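Local coordinates for protein taurine:2-oxoglutarate aminotransferase (PDB 6JIX) that probably transfers the amino group of taurine to 2-oxoglutarate, as a class-III aminotransferase that works with the cofactor pyridoxal 5'-phosphate, at residues T50-L55 against E427-E432; N120-K125 against C310-S315; E219-A224 against I228-G233. All blocks are in the same frame, centred on the assembly; numbering follows the deposited sequence.

Contact 1 (T50-L55 against E427-E432); sequences TDMSSL and EQLEEE. With GLU (glutamic acid), chain N.
Leu429 meets Met52 where the long helix 426-447 is laid against the edge of a small mixed sheet of this class-III aminotransferase, beside strand 48-51. Leu429 sets out from the helix away from residues 50-55, yet CD2 comes back to 4.4 Å from Met52 CE, a light methyl-to-methyl contact. Leu429 also packs on Met343 and Ile346, and so joins helix 336-357 to the loop that follows the strand. One turn further on, Glu432 carries most of the contact. Its N is bonded to Gln428 O inside the helix, and its side chain folds at chi2 (-53°), which swings the carboxylate onto Thr50. Thr50 OG1 donates to Glu432 OE2 over 2.7 Å, arriving over the face of the carboxylate, 63° out of its plane. The two side chains come from opposite directions, the hydroxyl standing over the carboxylate, and both are buried; a long, weak ion pair from OE2 to Arg48 may offset part of the charge. Beside this bond the Met52 side chain runs aslant to that of Glu432, its SD 3.9 Å from Glu432 CG, and Phe407 of the adjoining strand touches both residues. Met52 itself sits in a type I turn from Asp51 to Ser54, which shapes part of a glutamate pocket. Asp51 OD1, on its syn side, takes the N-H of Leu55 at 2.8 Å, while OD2 is bonded to His63. Ser53 OG in turn donates to Leu55 O at 2.6 Å. The same Ser53 OG lies 3.4 Å from atom O of the bound glutamate.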
# COMPACT_ATOMS: atom_id res chain seq x y z
N THR A 50 23.16 0.84 16.78
CA THR A 50 23.26 -0.47 16.16
C THR A 50 21.84 -0.99 15.99
O THR A 50 21.11 -1.14 16.97
CB THR A 50 24.11 -1.43 17.00
OG1 THR A 50 25.23 -0.74 17.56
CG2 THR A 50 24.62 -2.60 16.17
N ASP A 51 21.47 -1.28 14.74
CA ASP A 51 20.07 -1.56 14.41
C ASP A 51 19.76 -3.02 14.74
O ASP A 51 19.64 -3.89 13.87
CB ASP A 51 19.81 -1.23 12.95
CG ASP A 51 18.34 -1.30 12.60
OD1 ASP A 51 17.50 -1.37 13.53
OD2 ASP A 51 18.04 -1.27 11.39
N MET A 52 19.57 -3.29 16.03
CA MET A 52 19.33 -4.65 16.51
C MET A 52 17.91 -5.15 16.23
O MET A 52 17.64 -6.35 16.43
CB MET A 52 19.66 -4.71 18.00
CG MET A 52 21.13 -4.48 18.28
SD MET A 52 22.17 -5.67 17.39
CE MET A 52 21.76 -7.17 18.32
N SER A 53 17.00 -4.31 15.74
CA SER A 53 15.66 -4.75 15.34
C SER A 53 15.47 -4.70 13.83
O SER A 53 14.34 -4.88 13.35
CB SER A 53 14.59 -3.88 16.01
OG SER A 53 14.48 -2.64 15.33
N SER A 54 16.53 -4.44 13.07
CA SER A 54 16.44 -4.31 11.62
C SER A 54 15.35 -3.32 11.22
O SER A 54 14.61 -3.53 10.26
CB SER A 54 16.20 -5.66 10.97
OG SER A 54 17.43 -6.31 10.76
N LEU A 55 15.28 -2.21 11.97
CA LEU A 55 14.20 -1.22 11.91
C LEU A 55 12.88 -1.88 12.31
O LEU A 55 12.65 -2.11 13.51
CB LEU A 55 14.13 -0.56 10.53
CG LEU A 55 15.34 0.32 10.19
CD1 LEU A 55 15.07 1.14 8.91
CD2 LEU A 55 15.68 1.22 11.36
N GLU A 427 31.47 -11.01 15.59
CA GLU A 427 32.11 -9.97 16.39
C GLU A 427 31.12 -8.87 16.75
O GLU A 427 31.08 -8.39 17.88
CB GLU A 427 33.32 -9.37 15.65
CG GLU A 427 34.23 -8.54 16.58
CD GLU A 427 34.64 -7.16 16.00
OE1 GLU A 427 34.69 -6.22 16.82
OE2 GLU A 427 34.97 -7.00 14.78
N GLN A 428 30.27 -8.50 15.81
CA GLN A 428 29.30 -7.46 16.09
C GLN A 428 28.33 -7.91 17.18
O GLN A 428 28.04 -7.16 18.12
CB GLN A 428 28.57 -7.09 14.80
CG GLN A 428 29.33 -6.10 13.94
CD GLN A 428 28.74 -5.97 12.55
OE1 GLN A 428 28.42 -6.98 11.90
NE2 GLN A 428 28.59 -4.73 12.08
N LEU A 429 27.79 -9.12 17.05
CA LEU A 429 26.96 -9.66 18.13
C LEU A 429 27.69 -9.57 19.46
O LEU A 429 27.14 -9.08 20.46
CB LEU A 429 26.59 -11.12 17.81
CG LEU A 429 25.51 -11.29 16.73
CD1 LEU A 429 25.30 -12.75 16.40
CD2 LEU A 429 24.21 -10.64 17.16
N GLU A 430 28.96 -10.00 19.49
CA GLU A 430 29.73 -9.99 20.73
C GLU A 430 29.94 -8.58 21.28
O GLU A 430 30.33 -8.44 22.44
CB GLU A 430 31.08 -10.69 20.53
CG GLU A 430 31.03 -12.17 20.92
CD GLU A 430 31.62 -13.07 19.85
OE1 GLU A 430 32.64 -12.67 19.22
OE2 GLU A 430 31.05 -14.18 19.63
N GLU A 431 29.71 -7.55 20.47
CA GLU A 431 29.84 -6.17 20.93
C GLU A 431 28.52 -5.59 21.41
O GLU A 431 28.53 -4.69 22.26
CB GLU A 431 30.36 -5.25 19.82
CG GLU A 431 31.46 -5.80 18.92
CD GLU A 431 31.95 -4.75 17.93
OE1 GLU A 431 31.08 -4.07 17.33
OE2 GLU A 431 33.20 -4.59 17.78
N GLU A 432 27.40 -6.05 20.86
CA GLU A 432 26.10 -5.46 21.16
C GLU A 432 25.38 -6.15 22.30
O GLU A 432 24.78 -5.46 23.14
CB GLU A 432 25.20 -5.49 19.92
CG GLU A 432 25.69 -4.61 18.78
CD GLU A 432 25.96 -3.17 19.21
OE1 GLU A 432 25.26 -2.63 20.12
OE2 GLU A 432 26.89 -2.59 18.61
N GLU N . 12.89 1.39 17.50
CA GLU N . 13.02 0.56 16.32
C GLU N . 14.07 1.12 15.35
O GLU N . 15.25 0.63 15.30
CB GLU N . 11.67 0.53 15.63
CG GLU N . 11.10 1.94 15.57
CD GLU N . 9.68 1.94 15.04
OE1 GLU N . 8.91 1.10 15.57
OE2 GLU N . 9.28 2.74 14.12
OXT GLU N . 13.71 2.05 14.59

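Contact 2 (N120-K125 against C310-S315); sequences NENAIK and CGLTYS. With PLP (pyridoxal-5'-phosphate), chain P; GLU (glutamic acid), chain O.
The phosphate oxygen O3P of a pyridoxal phosphate is gripped twice by Thr313: backbone N donates to O3P at 2.7 Å with an N-H...O angle of 161°, and OG1 donates to the same O3P at 2.7 Å. The threonine's hydroxyl lies beside its own N, chi1 -71°, which lets both donors converge on one oxygen. This cofactor belongs to the second subunit, whose Gly116 and Ala117 backbone N atoms also hold it. The loop leading to Thr313 leans on helix 116-131. Leu312 CD2 comes within 4.1 Å of Asn122 ND2, the two side chains slanting across one another. The other end of the same amide faces Cys310, with Asn122 OD1 3.4 Å from both Cys310 CB and Cys310 SG, so that the amide spans the loop from Cys310 to Leu312. Phe111 of strand 107-113 touches Asn122, Cys310 and Leu312 together. Lys125 runs its chain past the cysteine sulfur, CB 4.0 Å from Cys310 SG, and bends at chi3 (89°). Ser146 of the second subunit ties both segments to that chain: its O is the main partner of Lys125 NZ, which also bonds weakly to Gln309 O, and its OG is bonded to Gly311 O. Elsewhere on the helix, Asn120 touches the cofactor of its own subunit. A helix beside one cofactor, packed on a loop that completes the phosphate site of the other, is characteristic of the shared active sites of dimeric fold-type I aminotransferases.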
# COMPACT_ATOMS: atom_id res chain seq x y z
N ASN A 120 -2.00 -8.98 2.31
CA ASN A 120 -2.98 -9.77 3.05
C ASN A 120 -4.40 -9.48 2.59
O ASN A 120 -5.21 -10.40 2.46
CB ASN A 120 -2.80 -9.55 4.55
CG ASN A 120 -1.59 -10.28 5.08
OD1 ASN A 120 -1.22 -11.33 4.56
ND2 ASN A 120 -0.94 -9.72 6.10
N GLU A 121 -4.72 -8.20 2.36
CA GLU A 121 -6.02 -7.82 1.79
C GLU A 121 -6.31 -8.62 0.54
O GLU A 121 -7.41 -9.14 0.35
CB GLU A 121 -6.05 -6.33 1.45
CG GLU A 121 -5.78 -5.37 2.59
CD GLU A 121 -7.05 -4.78 3.15
OE1 GLU A 121 -6.97 -3.74 3.84
OE2 GLU A 121 -8.14 -5.34 2.89
N ASN A 122 -5.33 -8.71 -0.35
CA ASN A 122 -5.56 -9.36 -1.62
C ASN A 122 -5.59 -10.88 -1.46
O ASN A 122 -6.39 -11.55 -2.12
CB ASN A 122 -4.48 -8.92 -2.62
CG ASN A 122 -4.81 -7.57 -3.26
OD1 ASN A 122 -5.89 -7.38 -3.83
ND2 ASN A 122 -3.90 -6.61 -3.13
N ALA A 123 -4.75 -11.42 -0.57
CA ALA A 123 -4.81 -12.86 -0.30
C ALA A 123 -6.19 -13.25 0.21
O ALA A 123 -6.78 -14.23 -0.25
CB ALA A 123 -3.73 -13.26 0.70
N ILE A 124 -6.74 -12.46 1.13
CA ILE A 124 -8.12 -12.66 1.58
C ILE A 124 -9.08 -12.65 0.39
O ILE A 124 -9.91 -13.55 0.24
CB ILE A 124 -8.50 -11.59 2.60
CG1 ILE A 124 -7.74 -11.80 3.90
CG2 ILE A 124 -10.02 -11.55 2.81
CD1 ILE A 124 -7.77 -10.58 4.78
N LYS A 125 -9.02 -11.59 -0.44
CA LYS A 125 -9.95 -11.48 -1.56
C LYS A 125 -9.86 -12.69 -2.46
O LYS A 125 -10.89 -13.22 -2.91
CB LYS A 125 -9.68 -10.21 -2.37
CG LYS A 125 -10.28 -8.96 -1.79
CD LYS A 125 -9.71 -7.70 -2.41
CE LYS A 125 -10.50 -7.27 -3.63
NZ LYS A 125 -9.74 -6.24 -4.40
N CYS A 310 -8.58 -8.11 -8.56
CA CYS A 310 -7.63 -7.45 -7.67
C CYS A 310 -6.70 -6.61 -8.51
O CYS A 310 -6.40 -6.95 -9.65
CB CYS A 310 -6.77 -8.45 -6.89
SG CYS A 310 -7.68 -9.51 -5.76
N GLY A 311 -6.21 -5.53 -7.92
CA GLY A 311 -5.33 -4.64 -8.66
C GLY A 311 -4.93 -3.44 -7.83
O GLY A 311 -5.56 -3.11 -6.82
N LEU A 312 -3.85 -2.80 -8.27
CA LEU A 312 -3.43 -1.53 -7.69
C LEU A 312 -2.51 -0.84 -8.68
O LEU A 312 -1.82 -1.50 -9.47
CB LEU A 312 -2.73 -1.71 -6.34
CG LEU A 312 -1.57 -2.70 -6.25
CD1 LEU A 312 -0.50 -2.15 -5.32
CD2 LEU A 312 -2.10 -4.00 -5.73
N THR A 313 -2.53 0.49 -8.66
CA THR A 313 -1.78 1.27 -9.63
C THR A 313 -0.33 0.80 -9.73
O THR A 313 0.19 0.60 -10.83
CB THR A 313 -1.85 2.76 -9.26
OG1 THR A 313 -3.17 3.26 -9.50
CG2 THR A 313 -0.88 3.58 -10.09
N TYR A 314 0.34 0.60 -8.59
CA TYR A 314 1.78 0.36 -8.60
C TYR A 314 2.16 -1.13 -8.57
O TYR A 314 3.34 -1.43 -8.36
CB TYR A 314 2.44 1.09 -7.42
CG TYR A 314 2.41 2.62 -7.51
CD1 TYR A 314 2.36 3.29 -8.74
CD2 TYR A 314 2.42 3.39 -6.34
CE1 TYR A 314 2.32 4.69 -8.81
CE2 TYR A 314 2.37 4.78 -6.40
CZ TYR A 314 2.32 5.43 -7.63
OH TYR A 314 2.30 6.82 -7.66
N SER A 315 1.22 -2.06 -8.77
CA SER A 315 1.53 -3.49 -8.70
C SER A 315 2.67 -3.88 -9.64
O SER A 315 2.65 -3.53 -10.82
CB SER A 315 0.29 -4.32 -9.04
OG SER A 315 0.61 -5.71 -9.06
N1 PLP P . -8.44 7.08 -6.31
C2 PLP P . -8.45 7.33 -7.62
C2A PLP P . -9.16 8.56 -8.16
C3 PLP P . -7.81 6.44 -8.52
O3 PLP P . -7.80 6.68 -9.88
C4 PLP P . -7.16 5.32 -8.06
C4A PLP P . -6.47 4.38 -9.07
O4A PLP P . -7.11 4.00 -10.04
C5 PLP P . -7.17 5.10 -6.65
C6 PLP P . -7.83 6.00 -5.80
C5A PLP P . -6.46 3.83 -6.06
O4P PLP P . -5.11 4.13 -6.00
P PLP P . -3.98 2.95 -5.82
O1P PLP P . -2.65 3.57 -5.61
O2P PLP P . -4.35 1.92 -4.55
O3P PLP P . -3.84 2.21 -7.07
N GLU O . -5.13 -0.13 -14.08
CA GLU O . -5.04 -1.49 -13.54
C GLU O . -4.66 -1.49 -12.04
O GLU O . -3.61 -2.11 -11.68
CB GLU O . -4.01 -2.33 -14.32
CG GLU O . -4.51 -2.72 -15.72
CD GLU O . -4.22 -4.16 -16.16
OE1 GLU O . -3.56 -4.92 -15.42
OE2 GLU O . -4.65 -4.58 -17.27
OXT GLU O . -5.40 -0.92 -11.17

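Contact 3 (E219-A224 against I228-G233); sequences ESIVGA and ILPPEG. With PLP (pyridoxal-5'-phosphate), chain G.
The carboxylate of Glu219 has a partner over each face: the N-H of Gly223 reaches OE1 at 2.9 Å from 54° out of the plane, and the pyridoxal phosphate methyl C2A approaches OE1 from the opposite face. OE2 is bonded to Tyr143 N. This is the strand-to-helix loop of a beta-alpha-beta crossover, leaving strand 213-219 at the cofactor and entering helix 234-245. With an alanine in place of Glu219, the N-H groups of Gly223 and Tyr143 would probably be left without their acceptor and the loop beside the cofactor freer to shift. Beyond this point the loop doubles back. Ile228 N donates to Val222 O at 2.9 Å, while the side chains of these two residues run alongside each other. Ile221 and Leu229 also point the same way, CG2 of the first 3.9 Å from CD2 of the second, and Ile367 of strand 361-367 packs on both. Pro230 crosses Ile221 at about a right angle, its CD 4.2 Å from Ile221 CG1. A water closes the turn, accepting from Val222 N at 3.0 Å and donating to Ile228 O at 2.9 Å.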
# COMPACT_ATOMS: atom_id res chain seq x y z
N GLU A 219 0.32 -15.76 10.70
CA GLU A 219 1.77 -15.56 10.65
C GLU A 219 2.48 -16.89 10.85
O GLU A 219 2.21 -17.62 11.82
CB GLU A 219 2.21 -14.60 11.75
CG GLU A 219 1.89 -13.14 11.55
CD GLU A 219 2.27 -12.29 12.77
OE1 GLU A 219 3.39 -11.73 12.76
OE2 GLU A 219 1.46 -12.18 13.72
N SER A 220 3.44 -17.17 9.97
CA SER A 220 4.19 -18.43 10.08
C SER A 220 4.72 -18.61 11.50
O SER A 220 4.48 -19.64 12.15
CB SER A 220 5.34 -18.45 9.07
OG SER A 220 4.87 -18.48 7.72
N ILE A 221 5.38 -17.58 12.03
CA ILE A 221 5.72 -17.46 13.44
C ILE A 221 5.26 -16.08 13.87
O ILE A 221 5.65 -15.09 13.24
CB ILE A 221 7.23 -17.62 13.69
CG1 ILE A 221 7.66 -19.06 13.45
CG2 ILE A 221 7.59 -17.20 15.12
CD1 ILE A 221 9.15 -19.22 13.14
N VAL A 222 4.40 -16.01 14.89
CA VAL A 222 3.86 -14.70 15.29
C VAL A 222 5.01 -13.77 15.64
O VAL A 222 5.79 -14.05 16.56
CB VAL A 222 2.85 -14.84 16.44
CG1 VAL A 222 2.68 -13.51 17.15
CG2 VAL A 222 1.51 -15.30 15.90
N GLY A 223 5.09 -12.63 14.94
CA GLY A 223 6.26 -11.78 14.99
C GLY A 223 6.22 -10.57 15.90
O GLY A 223 6.73 -10.62 17.02
N ALA A 224 5.63 -9.47 15.43
CA ALA A 224 5.70 -8.24 16.21
C ALA A 224 5.17 -8.46 17.61
O ALA A 224 5.67 -7.87 18.57
CB ALA A 224 4.96 -7.11 15.50
N ILE A 228 6.47 -15.61 18.87
CA ILE A 228 5.81 -16.65 19.65
C ILE A 228 5.94 -17.95 18.86
O ILE A 228 5.06 -18.32 18.08
CB ILE A 228 4.36 -16.30 19.98
CG1 ILE A 228 4.27 -14.83 20.41
CG2 ILE A 228 3.83 -17.19 21.10
CD1 ILE A 228 2.90 -14.21 20.26
N LEU A 229 7.06 -18.63 19.05
CA LEU A 229 7.29 -19.92 18.43
C LEU A 229 6.13 -20.87 18.78
O LEU A 229 5.77 -20.98 19.96
CB LEU A 229 8.61 -20.51 18.91
CG LEU A 229 9.81 -19.60 18.67
CD1 LEU A 229 11.05 -20.14 19.37
CD2 LEU A 229 10.06 -19.40 17.15
N PRO A 230 5.53 -21.53 17.79
CA PRO A 230 4.41 -22.43 18.06
C PRO A 230 4.88 -23.72 18.70
O PRO A 230 6.03 -24.14 18.49
CB PRO A 230 3.83 -22.69 16.66
CG PRO A 230 5.02 -22.54 15.76
CD PRO A 230 5.81 -21.40 16.36
N PRO A 231 4.02 -24.40 19.47
CA PRO A 231 4.36 -25.74 19.94
C PRO A 231 4.56 -26.69 18.77
O PRO A 231 3.97 -26.52 17.70
CB PRO A 231 3.14 -26.15 20.78
CG PRO A 231 2.01 -25.24 20.30
CD PRO A 231 2.71 -23.95 19.99
N GLU A 232 5.44 -27.67 18.98
CA GLU A 232 5.74 -28.67 17.97
C GLU A 232 4.46 -29.26 17.42
O GLU A 232 3.54 -29.57 18.18
CB GLU A 232 6.58 -29.79 18.60
CG GLU A 232 7.18 -30.75 17.61
CD GLU A 232 8.19 -30.08 16.69
OE1 GLU A 232 8.45 -30.63 15.59
OE2 GLU A 232 8.73 -29.00 17.07
N GLY A 233 4.38 -29.39 16.10
CA GLY A 233 3.26 -30.06 15.46
C GLY A 233 2.01 -29.23 15.21
O GLY A 233 1.11 -29.70 14.50
N1 PLP G . 2.09 -8.85 8.57
C2 PLP G . 3.04 -8.91 9.51
C2A PLP G . 3.47 -10.24 10.09
C3 PLP G . 3.65 -7.72 9.98
O3 PLP G . 4.63 -7.75 10.96
C4 PLP G . 3.28 -6.50 9.47
C4A PLP G . 3.98 -5.22 10.01
O4A PLP G . 4.45 -5.20 11.15
C5 PLP G . 2.26 -6.49 8.46
C6 PLP G . 1.69 -7.68 8.02
C5A PLP G . 1.81 -5.11 7.84
O4P PLP G . 2.79 -4.78 6.92
P PLP G . 2.88 -3.26 6.34
O1P PLP G . 3.83 -3.18 5.23
O2P PLP G . 1.60 -2.85 5.71
O3P PLP G . 3.26 -2.22 7.60
O HOH W 1 3.56 -18.76 15.59

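In the fold
All three contacts are largely buried, contact 3 being the nearest to the centre of the chain and the one with partly exposed members, Leu229 and Pro230. Contacts 1 and 2 lie on opposite sides of that centre, their own centres 35 Å apart; contact 3 is 23 and 25 Å from them. No secondary-structure element is common to any two. Contact 1 joins distant ends of the sequence through a buried hydroxyl-carboxylate bond, contact 2 relies on van der Waals packing at the subunit interface, and contact 3 closes a short loop with backbone, water and aliphatic contacts. Contact 3 adjoins the cofactor of its own subunit, while contact 2 also reaches that of the second; contacts 1 and 2 each border a bound glutamate.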